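Local structure of Exo-arabinanase (Penicillium chrysogenum, 3A72) at residues Val179-Asn184 and Gly190-Asp195. The protein probably cleaves arabinobiose from the ends of alpha-1,5-linked arabinan, and is seen here with arabinobiose bound. Numbering follows the deposited sequence.
Sequences VHQVTN and GPVVED
H180 and V193 form an antiparallel hydrogen-bonded pair, and their side chains rise alongside each other from the same face of the sheet. V193 N reaches H180 O at 2.9 Å, almost straight (N-H...O 165°), and H180 N returns the bond to V193 O. Above this backbone ring V193 CB lies over one face of the imidazole, 3.8 Å from its centroid, a CH-pi contact displaced toward the rim. The ring stands there because CG sits between the backbone N and the carbonyl carbon (chi1 67°). A branched aliphatic residue suits the place, offering C-H groups to a flat ring, whose NE2 meanwhile bonds to E246 O. The D195 carboxylate comes to the ring edge, tilted 26° from its plane, but makes no hydrogen bond to it, and its closeness there is doubtful; a water bridges D195 OD2 and V179 O, its bond to the latter weak.

V179 and E194 make the adjoining non-hydrogen-bonded pair on the other face. Their side chains run side by side, V179 CG1 lying 3.3 Å from E194 OE1, an oxygen that is hydrogen-bonded to T177 OG1. V192 CG1 packs on V179 CB at 3.7 Å, two branched aliphatics in contact, while CG2 meets the amide of Q181, long and extended enough for NE2 to bond to Y165 OH.

From V192 back to G190 the chain is loop and regular pairing ends. A water accepts from V182 N and donates to P191 O, relaying the bond; proline has no N-H for V182 O, and G190 N supplies one at 2.8 Å.

The segments lie on strand 177-183 and the outermost strand 193-196 of a four-stranded antiparallel sheet, one of six such blades in a sialidase-like beta-propeller; strand 160-167 flanks V179 and Q181 through backbone bonds to Y165 and C163.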
ATOM      1  N   VAL A 179      -7.705 -11.399  -1.127  1.00  4.23           N
ATOM      2  CA  VAL A 179      -9.148 -11.334  -0.885  1.00  4.31           C
ATOM      3  C   VAL A 179      -9.585  -9.910  -0.694  1.00  4.48           C
ATOM      4  O   VAL A 179      -8.766  -8.972  -0.561  1.00  4.58           O
ATOM      5  CB  VAL A 179      -9.518 -12.179   0.363  1.00  4.62           C
ATOM      6  CG1 VAL A 179      -8.998 -13.602   0.251  1.00  5.55           C
ATOM      7  CG2 VAL A 179      -9.028 -11.526   1.617  1.00  4.95           C
ATOM      8  N   HIS A 180     -10.900  -9.723  -0.543  1.00  4.36           N
ATOM      9  CA  HIS A 180     -11.398  -8.456  -0.049  1.00  4.81           C
ATOM     10  C   HIS A 180     -12.668  -8.677   0.776  1.00  4.97           C
ATOM     11  O   HIS A 180     -13.328  -9.716   0.683  1.00  5.44           O
ATOM     12  CB  HIS A 180     -11.676  -7.381  -1.162  1.00  5.38           C
ATOM     13  CG  HIS A 180     -12.805  -7.762  -2.046  1.00  5.26           C
ATOM     14  ND1 HIS A 180     -14.141  -7.563  -1.933  1.00  7.62           N
ATOM     15  CD2 HIS A 180     -12.622  -8.388  -3.225  1.00  4.24           C
ATOM     16  CE1 HIS A 180     -14.749  -8.096  -3.039  1.00  4.59           C
ATOM     17  NE2 HIS A 180     -13.804  -8.605  -3.831  1.00  8.50           N
ATOM     18  N   GLN A 181     -13.013  -7.651   1.544  1.00  5.05           N
ATOM     19  CA  GLN A 181     -14.320  -7.502   2.161  1.00  5.07           C
ATOM     20  C   GLN A 181     -14.825  -6.104   1.861  1.00  5.54           C
ATOM     21  O   GLN A 181     -14.044  -5.166   1.633  1.00  5.80           O
ATOM     22  CB  GLN A 181     -14.292  -7.779   3.647  1.00  5.20           C
ATOM     23  CG  GLN A 181     -13.940  -9.221   3.987  1.00  5.78           C
ATOM     24  CD  GLN A 181     -13.832  -9.503   5.449  1.00  5.88           C
ATOM     25  OE1 GLN A 181     -14.896  -9.577   6.197  1.00  9.54           O
ATOM     26  NE2 GLN A 181     -12.673  -9.657   5.924  1.00  3.96           N
ATOM     27  N   VAL A 182     -16.160  -5.956   1.897  1.00  6.02           N
ATOM     28  CA  VAL A 182     -16.827  -4.704   1.554  1.00  7.06           C
ATOM     29  C   VAL A 182     -17.716  -4.274   2.697  1.00  7.44           C
ATOM     30  O   VAL A 182     -18.297  -5.109   3.398  1.00  9.05           O
ATOM     31  CB  VAL A 182     -17.677  -4.860   0.284  1.00  8.66           C
ATOM     32  CG1 VAL A 182     -18.194  -3.540  -0.189  1.00 12.07           C
ATOM     33  CG2 VAL A 182     -16.835  -5.566  -0.757  1.00 10.08           C
ATOM     34  N   THR A 183     -17.880  -2.964   2.875  1.00  7.50           N
ATOM     35  CA  THR A 183     -18.771  -2.402   3.836  1.00  8.26           C
ATOM     36  C   THR A 183     -19.494  -1.192   3.254  1.00  8.46           C
ATOM     37  O   THR A 183     -18.935  -0.456   2.469  1.00  9.10           O
ATOM     38  CB  THR A 183     -18.003  -2.002   5.132  1.00  8.27           C
ATOM     39  OG1 THR A 183     -18.910  -1.574   6.108  1.00  9.70           O
ATOM     40  CG2 THR A 183     -16.982  -0.964   4.846  1.00  7.78           C
ATOM     41  N   ASN A 184     -20.744  -0.983   3.699  1.00 10.52           N
ATOM     42  CA  ASN A 184     -21.446   0.271   3.376  1.00 11.03           C
ATOM     43  C   ASN A 184     -21.561   1.175   4.581  1.00 10.10           C
ATOM     44  O   ASN A 184     -22.216   2.238   4.512  1.00 11.53           O
ATOM     45  CB  ASN A 184     -22.760   0.034   2.699  1.00 14.73           C
ATOM     46  CG  ASN A 184     -23.741  -0.686   3.492  1.00 17.24           C
ATOM     47  OD1 ASN A 184     -23.671  -0.639   4.686  1.00 17.39           O
ATOM     48  ND2 ASN A 184     -24.665  -1.462   2.924  1.00 31.39           N
ATOM     49  N   GLY A 190     -18.882  -7.422   4.914  1.00 10.01           N
ATOM     50  CA  GLY A 190     -19.413  -8.573   4.260  1.00  9.03           C
ATOM     51  C   GLY A 190     -18.425  -9.730   4.278  1.00  8.23           C
ATOM     52  O   GLY A 190     -17.329  -9.630   4.821  1.00 10.78           O
ATOM     53  N   PRO A 191     -18.800 -10.826   3.647  1.00  8.05           N
ATOM     54  CA  PRO A 191     -17.948 -11.981   3.723  1.00  9.26           C
ATOM     55  C   PRO A 191     -16.659 -11.824   2.930  1.00  6.56           C
ATOM     56  O   PRO A 191     -16.530 -10.977   2.043  1.00  7.54           O
ATOM     57  CB  PRO A 191     -18.803 -13.088   3.153  1.00 13.32           C
ATOM     58  CG  PRO A 191     -19.867 -12.399   2.400  1.00 17.80           C
ATOM     59  CD  PRO A 191     -20.008 -10.999   2.867  1.00  9.73           C
ATOM     60  N   VAL A 192     -15.700 -12.659   3.264  1.00  6.47           N
ATOM     61  CA  VAL A 192     -14.461 -12.708   2.512  1.00  5.75           C
ATOM     62  C   VAL A 192     -14.718 -13.179   1.090  1.00  5.86           C
ATOM     63  O   VAL A 192     -15.299 -14.248   0.871  1.00  9.16           O
ATOM     64  CB  VAL A 192     -13.430 -13.645   3.233  1.00  6.12           C
ATOM     65  CG1 VAL A 192     -12.158 -13.742   2.431  1.00  9.13           C
ATOM     66  CG2 VAL A 192     -13.202 -13.090   4.642  1.00  8.31           C
ATOM     67  N   VAL A 193     -14.240 -12.449   0.115  1.00  5.50           N
ATOM     68  CA  VAL A 193     -14.299 -12.769  -1.317  1.00  5.50           C
ATOM     69  C   VAL A 193     -12.900 -13.065  -1.799  1.00  5.15           C
ATOM     70  O   VAL A 193     -12.014 -12.224  -1.675  1.00  5.57           O
ATOM     71  CB  VAL A 193     -14.936 -11.618  -2.109  1.00  5.95           C
ATOM     72  CG1 VAL A 193     -14.948 -11.940  -3.592  1.00  7.62           C
ATOM     73  CG2 VAL A 193     -16.331 -11.368  -1.615  1.00  8.39           C
ATOM     74  N   GLU A 194     -12.683 -14.260  -2.354  1.00  6.02           N
ATOM     75  CA  GLU A 194     -11.376 -14.593  -2.919  1.00  6.25           C
ATOM     76  C   GLU A 194     -11.161 -13.893  -4.245  1.00  6.47           C
ATOM     77  O   GLU A 194     -11.983 -13.996  -5.154  1.00 10.64           O
ATOM     78  CB  GLU A 194     -11.262 -16.107  -3.111  1.00  9.03           C
ATOM     79  CG  GLU A 194     -11.439 -16.878  -1.832  1.00 10.78           C
ATOM     80  CD  GLU A 194     -10.244 -16.807  -0.953  1.00 11.85           C
ATOM     81  OE1 GLU A 194      -9.097 -16.493  -1.302  1.00 11.84           O
ATOM     82  OE2 GLU A 194     -10.426 -17.237   0.223  1.00 26.22           O
ATOM     83  N   ASP A 195     -10.093 -13.168  -4.368  1.00  5.45           N
ATOM     84  CA  ASP A 195      -9.759 -12.438  -5.589  1.00  5.59           C
ATOM     85  C   ASP A 195      -8.688 -13.150  -6.421  1.00  6.27           C
ATOM     86  O   ASP A 195      -8.847 -13.281  -7.633  1.00  8.12           O
ATOM     87  CB  ASP A 195      -9.314 -11.023  -5.206  1.00  5.98           C
ATOM     88  CG  ASP A 195     -10.438 -10.153  -4.774  1.00  5.94           C
ATOM     89  OD1 ASP A 195     -11.602 -10.376  -5.201  1.00  7.08           O
ATOM     90  OD2 ASP A 195     -10.159  -9.176  -4.000  1.00  6.49           O
TER
HETATM   91  O   HOH W   1      -7.661  -8.690  -3.178  1.00  5.65           O
HETATM   92  O   HOH W   2     -17.566  -8.468   1.547  1.00  7.88           O